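Local coordinates for primosomal protein (Mycobacterium tuberculosis, PDB 6DRQ) that acts as SatS, a chaperone for the SecA2 protein export pathway, and is here represented by its C-terminal domain, at residues T140-G145 / V168-K173; D105-V110 / V148-D153. All coordinates share one frame; numbering follows the deposited sequence.

Contact 1: residues T140-G145 / V168-K173; sequences TTRPLG and VREWEK
Glu170 and Arg142 both set CG anti to the carbonyl carbon, with chi1 -86° in Glu170 and -56° in Arg142. The glutamate chain then bends at chi2, which brings its carboxylate to Arg142 at the start of helix 143-152. The arginine runs extended from CG to NE and crosses it at about a right angle. Much of the meeting is with the aliphatic part of Arg142. Glu170 OE1 lies 3.5 Å from Arg142 CB. Glu170 OE2 lies 3.8 Å from Arg142 CD. The charged ends form a long salt bridge, Arg142 NH1 to Glu170 OE2 at 4.0 Å. The guanidinium and carboxylate planes are 20° apart. Arg142 NE is turned to a second carboxylate, that of Glu139, in another salt bridge. Arg142 is also the N-cap residue of helix 143-152. Glu170 OE1 sits 3.7 Å from Leu144 N, near the first turn, but makes no hydrogen bond there.

Deeper in, Leu144 CB packs on Glu170 CB at 3.9 Å. Leu144 CD2 reaches the edge of the Trp171 ring, in its plane, 3.9 Å from CE3. Phe103 meets the same indole edge-to-face.

The contact joins the N-terminal end of helix 143-152 to helix 165-180. The one charge pair across it is a long salt bridge, and no hydrogen bond supports it. The negative carboxylate beside the helix N-terminus probably suits the helix dipole, while the buried leucine and tryptophan supply the apolar part.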
loop_
_atom_site.group_PDB
_atom_site.type_symbol
_atom_site.label_atom_id
_atom_site.label_comp_id
_atom_site.label_asym_id
_atom_site.label_seq_id
_atom_site.Cartn_x
_atom_site.Cartn_y
_atom_site.Cartn_z
ATOM N N THR A 140 -6.925 -18.795 5.381
ATOM C CA THR A 140 -6.058 -19.645 6.187
ATOM C C THR A 140 -6.108 -21.112 5.790
ATOM O O THR A 140 -5.425 -21.922 6.425
ATOM C CB THR A 140 -6.401 -19.515 7.673
ATOM O OG1 THR A 140 -7.813 -19.621 7.855
ATOM C CG2 THR A 140 -5.925 -18.174 8.211
ATOM N N THR A 141 -6.893 -21.486 4.789
ATOM C CA THR A 141 -6.824 -22.842 4.266
ATOM C C THR A 141 -5.775 -22.984 3.170
ATOM O O THR A 141 -5.347 -24.108 2.878
ATOM C CB THR A 141 -8.191 -23.275 3.735
ATOM O OG1 THR A 141 -8.552 -22.460 2.613
ATOM C CG2 THR A 141 -9.236 -23.107 4.815
ATOM N N ARG A 142 -5.309 -21.826 2.562
ATOM C CA ARG A 142 -4.318 -21.794 1.499
ATOM C C ARG A 142 -2.905 -21.664 2.067
ATOM O O ARG A 142 -2.715 -21.121 3.162
ATOM C CB ARG A 142 -4.601 -20.636 0.553
ATOM C CG ARG A 142 -6.010 -20.659 -0.032
ATOM C CD ARG A 142 -6.078 -19.937 -1.354
ATOM N NE ARG A 142 -7.451 -19.836 -1.834
ATOM C CZ ARG A 142 -7.822 -20.027 -3.098
ATOM N NH1 ARG A 142 -6.914 -20.334 -4.020
ATOM N NH2 ARG A 142 -9.103 -19.907 -3.444
ATOM N N PRO A 143 -1.922 -22.184 1.314
ATOM C CA PRO A 143 -0.510 -22.110 1.751
ATOM C C PRO A 143 -0.012 -20.733 2.177
ATOM O O PRO A 143 0.603 -20.613 3.247
ATOM C CB PRO A 143 0.249 -22.600 0.516
ATOM C CG PRO A 143 -0.733 -23.485 -0.222
ATOM C CD PRO A 143 -2.114 -23.033 0.123
ATOM N N LEU A 144 -0.203 -19.702 1.351
ATOM C CA LEU A 144 0.242 -18.370 1.746
ATOM C C LEU A 144 -0.497 -17.894 2.988
ATOM O O LEU A 144 0.126 -17.479 3.969
ATOM C CB LEU A 144 0.052 -17.377 0.601
ATOM C CG LEU A 144 0.575 -15.966 0.891
ATOM C CD1 LEU A 144 2.021 -15.971 1.331
ATOM C CD2 LEU A 144 0.409 -15.070 -0.324
ATOM N N GLY A 145 -1.828 -17.958 2.969
ATOM C CA GLY A 145 -2.598 -17.458 4.093
ATOM C C GLY A 145 -2.246 -18.154 5.391
ATOM O O GLY A 145 -2.201 -17.523 6.450
ATOM N N VAL A 168 5.459 -19.273 -1.753
ATOM C CA VAL A 168 6.203 -18.387 -2.641
ATOM C C VAL A 168 5.441 -18.169 -3.943
ATOM O O VAL A 168 5.290 -17.030 -4.404
ATOM C CB VAL A 168 7.620 -18.940 -2.880
ATOM C CG1 VAL A 168 8.310 -18.189 -4.006
ATOM C CG2 VAL A 168 8.433 -18.818 -1.607
ATOM N N ARG A 169 4.913 -19.242 -4.540
ATOM C CA ARG A 169 4.178 -19.081 -5.794
ATOM C C ARG A 169 2.975 -18.163 -5.607
ATOM O O ARG A 169 2.738 -17.262 -6.416
ATOM C CB ARG A 169 3.726 -20.444 -6.344
ATOM C CG ARG A 169 4.561 -20.959 -7.519
ATOM C CD ARG A 169 4.175 -22.392 -7.915
ATOM N NE ARG A 169 5.360 -23.235 -8.103
ATOM C CZ ARG A 169 5.565 -24.418 -7.519
ATOM N NH1 ARG A 169 4.654 -24.940 -6.696
ATOM N NH2 ARG A 169 6.687 -25.091 -7.769
ATOM N N GLU A 170 2.186 -18.392 -4.557
ATOM C CA GLU A 170 1.020 -17.545 -4.345
ATOM C C GLU A 170 1.436 -16.102 -4.094
ATOM O O GLU A 170 0.754 -15.183 -4.545
ATOM C CB GLU A 170 0.160 -18.081 -3.195
ATOM C CG GLU A 170 -0.868 -19.173 -3.627
ATOM C CD GLU A 170 -2.223 -19.072 -2.895
ATOM O OE1 GLU A 170 -2.262 -19.264 -1.656
ATOM O OE2 GLU A 170 -3.252 -18.811 -3.562
ATOM N N TRP A 171 2.579 -15.883 -3.437
ATOM C CA TRP A 171 3.043 -14.521 -3.191
ATOM C C TRP A 171 3.485 -13.840 -4.479
ATOM O O TRP A 171 3.178 -12.664 -4.699
ATOM C CB TRP A 171 4.185 -14.520 -2.184
ATOM C CG TRP A 171 4.714 -13.150 -1.954
ATOM C CD1 TRP A 171 5.846 -12.594 -2.487
ATOM C CD2 TRP A 171 4.122 -12.152 -1.136
ATOM N NE1 TRP A 171 5.994 -11.310 -2.042
ATOM C CE2 TRP A 171 4.946 -11.010 -1.212
ATOM C CE3 TRP A 171 2.975 -12.112 -0.341
ATOM C CZ2 TRP A 171 4.661 -9.842 -0.521
ATOM C CZ3 TRP A 171 2.687 -10.948 0.344
ATOM C CH2 TRP A 171 3.528 -9.826 0.251
ATOM N N GLU A 172 4.190 -14.564 -5.347
ATOM C CA GLU A 172 4.565 -14.014 -6.648
ATOM C C GLU A 172 3.349 -13.569 -7.450
ATOM O O GLU A 172 3.377 -12.506 -8.084
ATOM C CB GLU A 172 5.364 -15.049 -7.429
ATOM C CG GLU A 172 6.794 -15.097 -6.998
ATOM C CD GLU A 172 7.471 -16.390 -7.387
ATOM O OE1 GLU A 172 6.762 -17.357 -7.719
ATOM O OE2 GLU A 172 8.717 -16.442 -7.359
ATOM N N LYS A 173 2.276 -14.374 -7.442
ATOM C CA LYS A 173 1.016 -13.964 -8.070
ATOM C C LYS A 173 0.527 -12.630 -7.525
ATOM O O LYS A 173 0.057 -11.775 -8.282
ATOM C CB LYS A 173 -0.071 -15.026 -7.848
ATOM C CG LYS A 173 0.109 -16.338 -8.588
ATOM C CD LYS A 173 -0.909 -17.399 -8.102
ATOM C CE LYS A 173 -2.370 -17.028 -8.440
ATOM N NZ LYS A 173 -2.707 -17.350 -9.858
#

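Contact 2: residues D105-V110 / V148-D153; sequences DGPDAV and VAYVLD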
loop_
_atom_site.group_PDB
_atom_site.type_symbol
_atom_site.label_atom_id
_atom_site.label_comp_id
_atom_site.label_asym_id
_atom_site.label_seq_id
_atom_site.Cartn_x
_atom_site.Cartn_y
_atom_site.Cartn_z
ATOM N N ASP A 105 12.508 -19.086 2.737
ATOM C CA ASP A 105 13.305 -19.513 3.879
ATOM C C ASP A 105 12.463 -19.873 5.089
ATOM O O ASP A 105 13.036 -20.199 6.129
ATOM C CB ASP A 105 14.294 -18.413 4.282
ATOM C CG ASP A 105 15.474 -18.321 3.340
ATOM O OD1 ASP A 105 15.730 -19.309 2.620
ATOM O OD2 ASP A 105 16.138 -17.262 3.316
ATOM N N GLY A 106 11.135 -19.782 4.999
ATOM C CA GLY A 106 10.270 -20.165 6.092
ATOM C C GLY A 106 9.823 -19.003 6.950
ATOM O O GLY A 106 10.289 -17.869 6.802
ATOM N N PRO A 107 8.907 -19.271 7.876
ATOM C CA PRO A 107 8.294 -18.165 8.624
ATOM C C PRO A 107 9.276 -17.427 9.514
ATOM O O PRO A 107 9.138 -16.210 9.696
ATOM C CB PRO A 107 7.175 -18.852 9.433
ATOM C CG PRO A 107 7.483 -20.308 9.411
ATOM C CD PRO A 107 8.250 -20.560 8.134
ATOM N N ASP A 108 10.292 -18.107 10.034
ATOM C CA ASP A 108 11.214 -17.468 10.960
ATOM C C ASP A 108 12.189 -16.511 10.269
ATOM O O ASP A 108 12.908 -15.776 10.951
ATOM C CB ASP A 108 11.948 -18.557 11.763
ATOM C CG ASP A 108 10.972 -19.576 12.410
ATOM O OD1 ASP A 108 10.014 -19.157 13.110
ATOM O OD2 ASP A 108 11.152 -20.803 12.211
ATOM N N ALA A 109 12.216 -16.473 8.942
ATOM C CA ALA A 109 12.981 -15.460 8.233
ATOM C C ALA A 109 12.125 -14.272 7.799
ATOM O O ALA A 109 12.633 -13.364 7.127
ATOM C CB ALA A 109 13.676 -16.078 7.018
ATOM N N VAL A 110 10.850 -14.242 8.174
ATOM C CA VAL A 110 9.922 -13.212 7.715
ATOM C C VAL A 110 9.647 -12.261 8.866
ATOM O O VAL A 110 9.178 -12.682 9.934
ATOM C CB VAL A 110 8.613 -13.813 7.192
ATOM C CG1 VAL A 110 7.687 -12.708 6.771
ATOM C CG2 VAL A 110 8.893 -14.781 6.024
ATOM N N VAL A 148 1.066 -16.826 6.369
ATOM C CA VAL A 148 0.940 -15.439 6.817
ATOM C C VAL A 148 0.328 -15.379 8.220
ATOM O O VAL A 148 0.819 -14.664 9.101
ATOM C CB VAL A 148 0.124 -14.622 5.798
ATOM C CG1 VAL A 148 -0.367 -13.296 6.424
ATOM C CG2 VAL A 148 0.958 -14.369 4.557
ATOM N N ALA A 149 -0.751 -16.134 8.445
ATOM C CA ALA A 149 -1.387 -16.173 9.759
ATOM C C ALA A 149 -0.421 -16.637 10.840
ATOM O O ALA A 149 -0.444 -16.123 11.964
ATOM C CB ALA A 149 -2.605 -17.093 9.724
ATOM N N TYR A 150 0.435 -17.608 10.525
ATOM C CA TYR A 150 1.390 -18.078 11.518
ATOM C C TYR A 150 2.380 -16.981 11.882
ATOM O O TYR A 150 2.646 -16.745 13.068
ATOM C CB TYR A 150 2.128 -19.321 11.004
ATOM C CG TYR A 150 3.213 -19.791 11.935
ATOM C CD1 TYR A 150 4.551 -19.580 11.629
ATOM C CD2 TYR A 150 2.902 -20.443 13.118
ATOM C CE1 TYR A 150 5.553 -19.998 12.481
ATOM C CE2 TYR A 150 3.893 -20.872 13.982
ATOM C CZ TYR A 150 5.217 -20.653 13.657
ATOM O OH TYR A 150 6.206 -21.077 14.516
ATOM N N VAL A 151 2.951 -16.307 10.874
ATOM C CA VAL A 151 3.981 -15.306 11.144
ATOM C C VAL A 151 3.388 -14.137 11.914
ATOM O O VAL A 151 4.046 -13.547 12.773
ATOM C CB VAL A 151 4.634 -14.814 9.839
ATOM C CG1 VAL A 151 5.475 -13.575 10.104
ATOM C CG2 VAL A 151 5.453 -15.883 9.177
ATOM N N LEU A 152 2.142 -13.775 11.611
ATOM C CA LEU A 152 1.517 -12.622 12.249
ATOM C C LEU A 152 1.032 -12.914 13.670
ATOM O O LEU A 152 0.663 -11.983 14.393
ATOM C CB LEU A 152 0.341 -12.123 11.404
ATOM C CG LEU A 152 0.580 -11.457 10.046
ATOM C CD1 LEU A 152 -0.696 -10.787 9.600
ATOM C CD2 LEU A 152 1.710 -10.453 10.078
ATOM N N ASP A 153 1.014 -14.175 14.088
ATOM C CA ASP A 153 0.565 -14.541 15.429
ATOM C C ASP A 153 1.712 -15.218 16.164
ATOM O O ASP A 153 1.999 -16.399 15.918
ATOM C CB ASP A 153 -0.654 -15.457 15.354
ATOM C CG ASP A 153 -1.208 -15.799 16.710
ATOM O OD1 ASP A 153 -0.738 -15.224 17.718
ATOM O OD2 ASP A 153 -2.133 -16.632 16.769
#
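Apolar contact carries this pairing, and Pro107 is at its centre. Its CB touches both Tyr150 and Val151, which are consecutive residues of helix 143-152. Pro107 CB lies 3.4 Å from Val151 CG2, tighter than usual for two carbons. The same CB comes to the edge of the Tyr150 ring, in the ring plane, 3.5 Å from CD1. Pro107 CG lies off the ring plane, 3.6 Å from Tyr150 CE1. Tyr150 holds CG anti to its backbone N, chi1 175°, which carries the ring out beside the proline. Val151 CG2 goes to Pro107, while its CG1 meets Val110 CG1 at 4.1 Å, the two valines crossing at about a right angle. Val151 CG1 also lies 3.8 Å from the backbone Val110 O.

Polar groups add little. No hydrogen bond spans the contact, and Asp108 OD1 stays 4.5 Å from Tyr150 OH. Backbone bonds shape the loop instead. Ala109 N bonds to Gly106 O, and Val110 N to Pro107 O, across the short 3-10 segment 107-109. Gly106, first to leave helical backbone angles after helix 99-104, has positive phi and leads into this segment.

The loop links helix 99-104 to helix 112-128 and lies against the C-terminal part of helix 143-152. Val110 also packs on Leu99 and Phe103 of helix 99-104. Val151 continues onto Leu115 of helix 112-128, while Tyr164 touches Pro107 from the loop before helix 165-180.

Overall arrangement
Contacts 1 and 2 lie on the same side of the chain's centre, their centres 12 Å apart. Both use helix 143-152: contact 1 takes its beginning and contact 2 its last turns. They touch directly where Thr140 CG2 packs on Ala149 CB at 3.8 Å. Along the chain the order is 105-110, 140-145, 148-153, 168-173, and the pairings cross. Helix 143-152 thus packs against helix 165-180 near its start and against the loop between helices 99-104 and 112-128 near its end. Helix 99-104 borders both contacts through Phe103 and Leu99. Together they tie chain-distant pieces into one helical region of the C-terminal domain.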